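Local structure of 6-phosphogluconolactonase (Trypanosoma cruzi, 6VYE) at residues D83-P88 against V204-L209; D162-G167 against I215-V220. The protein hydrolyses 6-phosphoglucono-delta-lactone to 6-phosphogluconate, the second step of the pentose phosphate pathway. One frame throughout, in Å; residues are numbered along the deposited sequence.

Contact 1. Residues D83-P88 against V204-L209. With PO4 (phosphate ion), chain D.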
ATOM      1  N   ASP A  83      -2.791  -1.698   4.676  1.00 19.38           N
ATOM      2  CA  ASP A  83      -4.094  -1.715   5.369  1.00 21.52           C
ATOM      3  C   ASP A  83      -4.519  -3.161   5.628  1.00 20.03           C
ATOM      4  O   ASP A  83      -3.954  -4.131   5.024  1.00 17.03           O
ATOM      5  CB  ASP A  83      -5.169  -0.930   4.601  1.00 22.48           C
ATOM      6  CG  ASP A  83      -5.628  -1.566   3.312  1.00 27.00           C
ATOM      7  OD1 ASP A  83      -4.818  -2.302   2.689  1.00 32.33           O
ATOM      8  OD2 ASP A  83      -6.798  -1.301   2.927  1.00 31.10           O
ATOM      9  N   GLU A  84      -5.500  -3.269   6.513  1.00 19.13           N
ATOM     10  CA  GLU A  84      -6.123  -4.548   6.895  1.00 19.68           C
ATOM     11  C   GLU A  84      -7.563  -4.265   7.315  1.00 19.98           C
ATOM     12  O   GLU A  84      -7.773  -3.283   8.041  1.00 18.25           O
ATOM     13  CB  GLU A  84      -5.358  -5.204   8.048  1.00 19.23           C
ATOM     14  CG  GLU A  84      -5.879  -6.597   8.367  1.00 18.81           C
ATOM     15  CD  GLU A  84      -5.890  -7.539   7.161  1.00 18.55           C
ATOM     16  OE1 GLU A  84      -6.821  -7.406   6.288  1.00 18.97           O
ATOM     17  OE2 GLU A  84      -4.973  -8.378   7.077  1.00 14.95           O
ATOM     18  N   ARG A  85      -8.471  -5.143   6.907  1.00 21.48           N
ATOM     19  CA  ARG A  85      -9.882  -5.188   7.358  1.00 22.71           C
ATOM     20  C   ARG A  85      -9.910  -5.823   8.741  1.00 23.97           C
ATOM     21  O   ARG A  85      -9.208  -6.831   8.932  1.00 29.28           O
ATOM     22  CB  ARG A  85     -10.723  -5.978   6.362  1.00 21.40           C
ATOM     23  CG  ARG A  85     -10.922  -5.237   5.052  1.00 22.53           C
ATOM     24  CD  ARG A  85      -9.701  -5.298   4.152  1.00 22.28           C
ATOM     25  NE  ARG A  85     -10.050  -4.905   2.795  1.00 22.57           N
ATOM     26  CZ  ARG A  85     -10.702  -5.668   1.920  1.00 20.64           C
ATOM     27  NH1 ARG A  85     -11.076  -6.904   2.226  1.00 22.78           N
ATOM     28  NH2 ARG A  85     -10.985  -5.182   0.734  1.00 19.08           N
ATOM     29  N   LEU A  86     -10.646  -5.231   9.676  1.00 26.61           N
ATOM     30  CA  LEU A  86     -10.846  -5.800  11.032  1.00 28.40           C
ATOM     31  C   LEU A  86     -11.928  -6.869  10.918  1.00 28.81           C
ATOM     32  O   LEU A  86     -13.094  -6.630  11.285  1.00 29.02           O
ATOM     33  CB  LEU A  86     -11.151  -4.676  12.018  1.00 29.15           C
ATOM     34  CG  LEU A  86      -9.898  -3.870  12.350  1.00 33.81           C
ATOM     35  CD1 LEU A  86     -10.208  -2.475  12.885  1.00 32.38           C
ATOM     36  CD2 LEU A  86      -9.034  -4.653  13.326  1.00 36.51           C
ATOM     37  N   VAL A  87     -11.518  -7.976  10.308  1.00 29.51           N
ATOM     38  CA  VAL A  87     -12.255  -9.258  10.175  1.00 28.13           C
ATOM     39  C   VAL A  87     -11.283 -10.347  10.626  1.00 29.95           C
ATOM     40  O   VAL A  87     -10.085 -10.094  10.810  1.00 31.06           O
ATOM     41  CB  VAL A  87     -12.753  -9.460   8.735  1.00 28.16           C
ATOM     42  CG1 VAL A  87     -13.751  -8.386   8.321  1.00 29.05           C
ATOM     43  CG2 VAL A  87     -11.618  -9.526   7.734  1.00 28.40           C
ATOM     44  N   PRO A  88     -11.753 -11.579  10.907  1.00 28.42           N
ATOM     45  CA  PRO A  88     -10.842 -12.633  11.345  1.00 30.12           C
ATOM     46  C   PRO A  88      -9.698 -12.818  10.333  1.00 26.84           C
ATOM     47  O   PRO A  88      -9.894 -12.620   9.177  1.00 27.13           O
ATOM     48  CB  PRO A  88     -11.780 -13.847  11.470  1.00 29.84           C
ATOM     49  CG  PRO A  88     -13.102 -13.205  11.810  1.00 31.99           C
ATOM     50  CD  PRO A  88     -13.162 -12.001  10.897  1.00 30.18           C
ATOM     51  N   VAL A 204     -16.452  -2.751   6.632  1.00 26.66           N
ATOM     52  CA  VAL A 204     -15.711  -3.069   7.878  1.00 23.54           C
ATOM     53  C   VAL A 204     -14.695  -1.952   8.121  1.00 22.95           C
ATOM     54  O   VAL A 204     -14.219  -1.317   7.140  1.00 27.10           O
ATOM     55  CB  VAL A 204     -15.043  -4.455   7.794  1.00 24.81           C
ATOM     56  CG1 VAL A 204     -16.081  -5.572   7.725  1.00 26.13           C
ATOM     57  CG2 VAL A 204     -14.078  -4.555   6.616  1.00 24.59           C
ATOM     58  N   TRP A 205     -14.403  -1.714   9.392  1.00 20.71           N
ATOM     59  CA  TRP A 205     -13.333  -0.810   9.838  1.00 20.64           C
ATOM     60  C   TRP A 205     -11.998  -1.319   9.281  1.00 21.17           C
ATOM     61  O   TRP A 205     -11.840  -2.575   9.127  1.00 20.10           O
ATOM     62  CB  TRP A 205     -13.350  -0.729  11.360  1.00 23.80           C
ATOM     63  CG  TRP A 205     -14.321   0.298  11.859  1.00 24.59           C
ATOM     64  CD1 TRP A 205     -15.549   0.088  12.415  1.00 26.19           C
ATOM     65  CD2 TRP A 205     -14.128   1.718  11.824  1.00 24.57           C
ATOM     66  NE1 TRP A 205     -16.134   1.288  12.721  1.00 26.21           N
ATOM     67  CE2 TRP A 205     -15.288   2.304  12.379  1.00 26.52           C
ATOM     68  CE3 TRP A 205     -13.100   2.549  11.374  1.00 24.02           C
ATOM     69  CZ2 TRP A 205     -15.447   3.686  12.487  1.00 25.72           C
ATOM     70  CZ3 TRP A 205     -13.257   3.915  11.481  1.00 25.05           C
ATOM     71  CH2 TRP A 205     -14.413   4.474  12.028  1.00 25.09           C
ATOM     72  N   ARG A 206     -11.081  -0.411   8.965  1.00 18.57           N
ATOM     73  CA  ARG A 206      -9.735  -0.802   8.495  1.00 20.00           C
ATOM     74  C   ARG A 206      -8.697  -0.033   9.288  1.00 21.92           C
ATOM     75  O   ARG A 206      -9.008   1.091   9.781  1.00 19.68           O
ATOM     76  CB  ARG A 206      -9.553  -0.533   7.010  1.00 19.95           C
ATOM     77  CG  ARG A 206     -10.473  -1.377   6.138  1.00 19.53           C
ATOM     78  CD  ARG A 206     -11.579  -0.534   5.611  1.00 19.69           C
ATOM     79  NE  ARG A 206     -12.393  -1.244   4.654  1.00 20.61           N
ATOM     80  CZ  ARG A 206     -12.200  -1.276   3.353  1.00 21.02           C
ATOM     81  NH1 ARG A 206     -11.131  -0.715   2.820  1.00 22.95           N
ATOM     82  NH2 ARG A 206     -13.050  -1.941   2.581  1.00 23.82           N
ATOM     83  N   VAL A 207      -7.562  -0.692   9.493  1.00 19.87           N
ATOM     84  CA  VAL A 207      -6.322  -0.039   9.974  1.00 20.25           C
ATOM     85  C   VAL A 207      -5.555   0.266   8.692  1.00 17.62           C
ATOM     86  O   VAL A 207      -5.632  -0.567   7.794  1.00 15.48           O
ATOM     87  CB  VAL A 207      -5.554  -0.970  10.933  1.00 21.72           C
ATOM     88  CG1 VAL A 207      -4.220  -0.378  11.339  1.00 21.96           C
ATOM     89  CG2 VAL A 207      -6.405  -1.290  12.155  1.00 21.24           C
ATOM     90  N   THR A 208      -4.921   1.428   8.598  1.00 15.27           N
ATOM     91  CA  THR A 208      -4.278   1.899   7.360  1.00 15.77           C
ATOM     92  C   THR A 208      -3.052   2.718   7.736  1.00 16.23           C
ATOM     93  O   THR A 208      -3.080   3.428   8.769  1.00 14.93           O
ATOM     94  CB  THR A 208      -5.255   2.684   6.452  1.00 15.94           C
ATOM     95  OG1 THR A 208      -4.594   3.025   5.236  1.00 14.12           O
ATOM     96  CG2 THR A 208      -5.799   3.955   7.069  1.00 16.24           C
ATOM     97  N   LEU A 209      -2.039   2.640   6.887  1.00 15.72           N
ATOM     98  CA  LEU A 209      -0.934   3.606   6.867  1.00 16.64           C
ATOM     99  C   LEU A 209      -1.516   4.942   6.411  1.00 15.55           C
ATOM    100  O   LEU A 209      -2.568   4.973   5.680  1.00 13.15           O
ATOM    101  CB  LEU A 209       0.192   3.148   5.928  1.00 17.00           C
ATOM    102  CG  LEU A 209       0.864   1.814   6.278  1.00 17.62           C
ATOM    103  CD1 LEU A 209       1.991   1.558   5.277  1.00 18.01           C
ATOM    104  CD2 LEU A 209       1.386   1.765   7.714  1.00 18.07           C
TER
HETATM  105  P   PO4 D 302     -11.041  -1.486  -0.645  1.00 33.15           P
HETATM  106  O1  PO4 D 302     -10.027  -0.608   0.144  1.00 36.11           O
HETATM  107  O2  PO4 D 302     -10.305  -2.331  -1.635  1.00 35.10           O
HETATM  108  O3  PO4 D 302     -12.008  -0.635  -1.433  1.00 36.63           O
HETATM  109  O4  PO4 D 302     -11.826  -2.327   0.356  1.00 35.92           O

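Contact 2. Residues D162-G167 against I215-V220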
ATOM      1  N   ASP A 162      10.895   0.947   2.981  1.00 13.27           N
ATOM      2  CA  ASP A 162      11.650   0.801   1.722  1.00 14.04           C
ATOM      3  C   ASP A 162      10.652   0.783   0.545  1.00 14.55           C
ATOM      4  O   ASP A 162      10.888   1.510  -0.424  1.00 14.28           O
ATOM      5  CB  ASP A 162      12.491  -0.479   1.760  1.00 15.23           C
ATOM      6  CG  ASP A 162      13.619  -0.399   2.754  1.00 16.14           C
ATOM      7  OD1 ASP A 162      14.453   0.564   2.629  1.00 17.06           O
ATOM      8  OD2 ASP A 162      13.617  -1.227   3.689  1.00 16.73           O
ATOM      9  N   ILE A 163       9.586  -0.028   0.621  1.00 14.35           N
ATOM     10  CA  ILE A 163       8.618  -0.155  -0.494  1.00 14.49           C
ATOM     11  C   ILE A 163       7.213   0.024   0.066  1.00 15.75           C
ATOM     12  O   ILE A 163       6.878  -0.615   1.083  1.00 16.77           O
ATOM     13  CB  ILE A 163       8.795  -1.471  -1.266  1.00 15.34           C
ATOM     14  CG1 ILE A 163      10.256  -1.723  -1.647  1.00 15.65           C
ATOM     15  CG2 ILE A 163       7.869  -1.484  -2.468  1.00 14.47           C
ATOM     16  CD1 ILE A 163      10.507  -2.978  -2.417  1.00 17.04           C
ATOM     17  N   VAL A 164       6.401   0.855  -0.595  1.00 15.04           N
ATOM     18  CA  VAL A 164       4.945   0.832  -0.329  1.00 14.14           C
ATOM     19  C   VAL A 164       4.226   0.492  -1.633  1.00 14.59           C
ATOM     20  O   VAL A 164       4.387   1.219  -2.620  1.00 13.68           O
ATOM     21  CB  VAL A 164       4.464   2.149   0.281  1.00 14.47           C
ATOM     22  CG1 VAL A 164       2.939   2.159   0.350  1.00 15.61           C
ATOM     23  CG2 VAL A 164       5.083   2.367   1.652  1.00 15.09           C
ATOM     24  N   LEU A 165       3.479  -0.604  -1.623  1.00 16.03           N
ATOM     25  CA  LEU A 165       2.620  -1.027  -2.756  1.00 17.76           C
ATOM     26  C   LEU A 165       1.195  -0.527  -2.572  1.00 18.12           C
ATOM     27  O   LEU A 165       0.584  -0.843  -1.559  1.00 18.83           O
ATOM     28  CB  LEU A 165       2.597  -2.545  -2.758  1.00 21.83           C
ATOM     29  CG  LEU A 165       3.625  -3.224  -3.622  1.00 25.48           C
ATOM     30  CD1 LEU A 165       3.587  -4.710  -3.279  1.00 29.89           C
ATOM     31  CD2 LEU A 165       3.286  -2.981  -5.102  1.00 29.47           C
ATOM     32  N   LEU A 166       0.645   0.147  -3.566  1.00 18.29           N
ATOM     33  CA  LEU A 166      -0.709   0.718  -3.449  1.00 16.75           C
ATOM     34  C   LEU A 166      -1.579   0.311  -4.644  1.00 16.21           C
ATOM     35  O   LEU A 166      -1.028   0.067  -5.744  1.00 15.74           O
ATOM     36  CB  LEU A 166      -0.556   2.236  -3.370  1.00 16.20           C
ATOM     37  CG  LEU A 166       0.199   2.769  -2.155  1.00 16.10           C
ATOM     38  CD1 LEU A 166       0.326   4.262  -2.260  1.00 15.89           C
ATOM     39  CD2 LEU A 166      -0.469   2.391  -0.843  1.00 16.56           C
ATOM     40  N   GLY A 167      -2.884   0.236  -4.447  1.00 14.24           N
ATOM     41  CA  GLY A 167      -3.841   0.090  -5.570  1.00 17.19           C
ATOM     42  C   GLY A 167      -4.753   1.302  -5.606  1.00 18.91           C
ATOM     43  O   GLY A 167      -4.938   1.874  -4.539  1.00 23.35           O
ATOM     44  N   ILE A 215       4.237   9.177   2.011  1.00 15.50           N
ATOM     45  CA  ILE A 215       4.997  10.355   1.505  1.00 17.76           C
ATOM     46  C   ILE A 215       6.498  10.198   1.807  1.00 17.16           C
ATOM     47  O   ILE A 215       7.299  10.657   0.993  1.00 18.79           O
ATOM     48  CB  ILE A 215       4.385  11.651   2.068  1.00 18.48           C
ATOM     49  CG1 ILE A 215       3.114  12.004   1.282  1.00 19.55           C
ATOM     50  CG2 ILE A 215       5.392  12.793   2.042  1.00 19.50           C
ATOM     51  CD1 ILE A 215       2.213  13.020   1.964  1.00 20.53           C
ATOM     52  N   HIS A 216       6.863   9.528   2.898  1.00 17.22           N
ATOM     53  CA  HIS A 216       8.278   9.333   3.308  1.00 18.72           C
ATOM     54  C   HIS A 216       8.856   7.953   2.957  1.00 16.46           C
ATOM     55  O   HIS A 216      10.006   7.707   3.381  1.00 14.39           O
ATOM     56  CB  HIS A 216       8.401   9.669   4.789  1.00 19.71           C
ATOM     57  CG  HIS A 216       8.446  11.141   4.954  1.00 22.91           C
ATOM     58  ND1 HIS A 216       7.299  11.902   5.178  1.00 25.90           N
ATOM     59  CD2 HIS A 216       9.473  12.003   4.837  1.00 23.65           C
ATOM     60  CE1 HIS A 216       7.648  13.164   5.235  1.00 23.05           C
ATOM     61  NE2 HIS A 216       8.965  13.249   5.035  1.00 23.20           N
ATOM     62  N   ALA A 217       8.119   7.075   2.257  1.00 16.83           N
ATOM     63  CA  ALA A 217       8.624   5.740   1.847  1.00 15.35           C
ATOM     64  C   ALA A 217       9.711   6.011   0.816  1.00 15.23           C
ATOM     65  O   ALA A 217       9.541   6.953   0.062  1.00 14.36           O
ATOM     66  CB  ALA A 217       7.537   4.877   1.237  1.00 15.63           C
ATOM     67  N   ARG A 218      10.764   5.200   0.778  1.00 16.26           N
ATOM     68  CA  ARG A 218      11.862   5.307  -0.230  1.00 16.60           C
ATOM     69  C   ARG A 218      11.339   4.957  -1.630  1.00 15.62           C
ATOM     70  O   ARG A 218      11.821   5.557  -2.602  1.00 14.81           O
ATOM     71  CB  ARG A 218      13.008   4.381   0.172  1.00 18.85           C
ATOM     72  CG  ARG A 218      13.623   4.755   1.512  1.00 21.93           C
ATOM     73  CD  ARG A 218      14.948   4.082   1.836  1.00 26.28           C
ATOM     74  NE  ARG A 218      15.470   4.576   3.104  1.00 30.81           N
ATOM     75  CZ  ARG A 218      15.299   3.995   4.304  1.00 34.86           C
ATOM     76  NH1 ARG A 218      14.668   2.833   4.444  1.00 34.02           N
ATOM     77  NH2 ARG A 218      15.789   4.585   5.380  1.00 33.73           N
ATOM     78  N   HIS A 219      10.435   3.976  -1.744  1.00 14.32           N
ATOM     79  CA  HIS A 219       9.802   3.591  -3.028  1.00 14.79           C
ATOM     80  C   HIS A 219       8.295   3.387  -2.875  1.00 14.35           C
ATOM     81  O   HIS A 219       7.857   2.628  -1.954  1.00 14.51           O
ATOM     82  CB  HIS A 219      10.426   2.338  -3.605  1.00 15.30           C
ATOM     83  CG  HIS A 219      11.897   2.444  -3.706  1.00 16.19           C
ATOM     84  ND1 HIS A 219      12.522   2.887  -4.864  1.00 16.08           N
ATOM     85  CD2 HIS A 219      12.869   2.183  -2.801  1.00 15.35           C
ATOM     86  CE1 HIS A 219      13.821   2.879  -4.676  1.00 15.66           C
ATOM     87  NE2 HIS A 219      14.067   2.420  -3.422  1.00 15.04           N
ATOM     88  N   VAL A 220       7.538   3.990  -3.795  1.00 13.16           N
ATOM     89  CA  VAL A 220       6.066   3.856  -3.831  1.00 13.86           C
ATOM     90  C   VAL A 220       5.704   3.325  -5.219  1.00 13.73           C
ATOM     91  O   VAL A 220       6.180   3.893  -6.227  1.00 15.38           O
ATOM     92  CB  VAL A 220       5.366   5.196  -3.520  1.00 13.26           C
ATOM     93  CG1 VAL A 220       3.868   5.083  -3.697  1.00 13.18           C
ATOM     94  CG2 VAL A 220       5.734   5.740  -2.144  1.00 13.55           C
TER

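Contact 1. Residues D83-P88 against V204-L209
R85 and R206 run side by side from a non-hydrogen-bonded antiparallel pair, their guanidinium groups converging on one phosphate ion. Both chains leave with CG beside the backbone N and then bend at the second torsion (chi2 78° in R85, 105° in R206), which turns both ends to the same anion. R206 makes three bonds to it: NH1 to PO4 O1 at 2.9 Å and NH2 to PO4 O4 at 2.6 Å, with a weak one from NH1 to O4. R85 adds NH2 to PO4 O4 at 3.0 Å. The two planes are 45° apart, with R85 NE over one face of the R206 guanidinium. Second-shell acceptors help to fix both groups: V204 O takes a weak bond from R206 NE, while P202 O accepts from R206 NH2 and E93 O from R85 NH1. D83 OD2, well out of the R206 guanidinium plane, acts on it by charge alone; S176 OG bonds both D83 OD2 and R206 NH1, bridging them. V204 crosses R85 at about a right angle, with V204 CG2 3.6 Å from R85 CG. Just past the strand L86 CD1 touches W205 CB at 3.9 Å. E84 and V207 exchange two backbone bonds, and L86 N bonds W205 O. With H173 also bonded to the ion, probably from the crystallisation liquor, this cationic pair is consistent with the site that receives the substrate's phosphate group in 6-phosphogluconolactonases.

Contact 2. Residues D162-G167 against I215-V220
H219 and V164 tie two neighbouring parallel strands of the central sheet through the main chain: V164 N gives H219 O a 2.7 Å hydrogen bond. The same oxygen also receives a CA-H...O contact from I163 CA. At the strand entrance D162 O accepts a weak bond from H219 N, bent to 124°, and the H219 ring brings its edge to that carbonyl, with CD2 3.2 Å from D162 O. Farther along, V164 O is approached by V220 CA, and backbone bonds of V164 and L166 with I221 carry the pairing onward.

The charged side chains meet just before the two strands begin. R218, extended from CG to NE, lies alongside D162, and its NH1 forms a salt bridge of 2.9 Å to D162 OD1. That oxygen is met from above the carboxylate plane, 48° out of it. The other carboxylate oxygen, OD2, accepts from S47 N, so D162 links the R218 segment to strand 46-50. H219 ND1 is likewise paired with D256 OD1, at the start of strand 256-262.

On the face bearing V164 and V220 the contact is apolar. V164 CG2, beside its backbone N, presses on A217 CB at 3.5 Å, and L166 CD1 meets V220 CG1 at 3.9 Å. V164 N and H219 O are thus firmly paired within the sheet and D162 O only weakly, while D162 OD2 and H219 ND1 reach the two flanking strands and D162 OD1 holds R218, cross-linking four adjacent strands where they begin.

One mixed sheet contains both contacts, yet their chemistry differs with their place in it. Contact 2 joins central parallel strands 163-167 and 219-224, its centre about 7 Å from that of the chain; contact 1, about 13 Å out, pairs the antiparallel strands 77-85 and 206-209 toward one margin. Both are largely buried, but the salt bridge of contact 2 lies at its exposed edge, while its apolar face is buried. Their centres are about 19 Å apart, with strand 46-50 between the two pairings. In contact 1 two like charges share an anion; in contact 2 opposite charges pair directly. The first probably forms part of a phosphate-binding site, the second a joint within the framework.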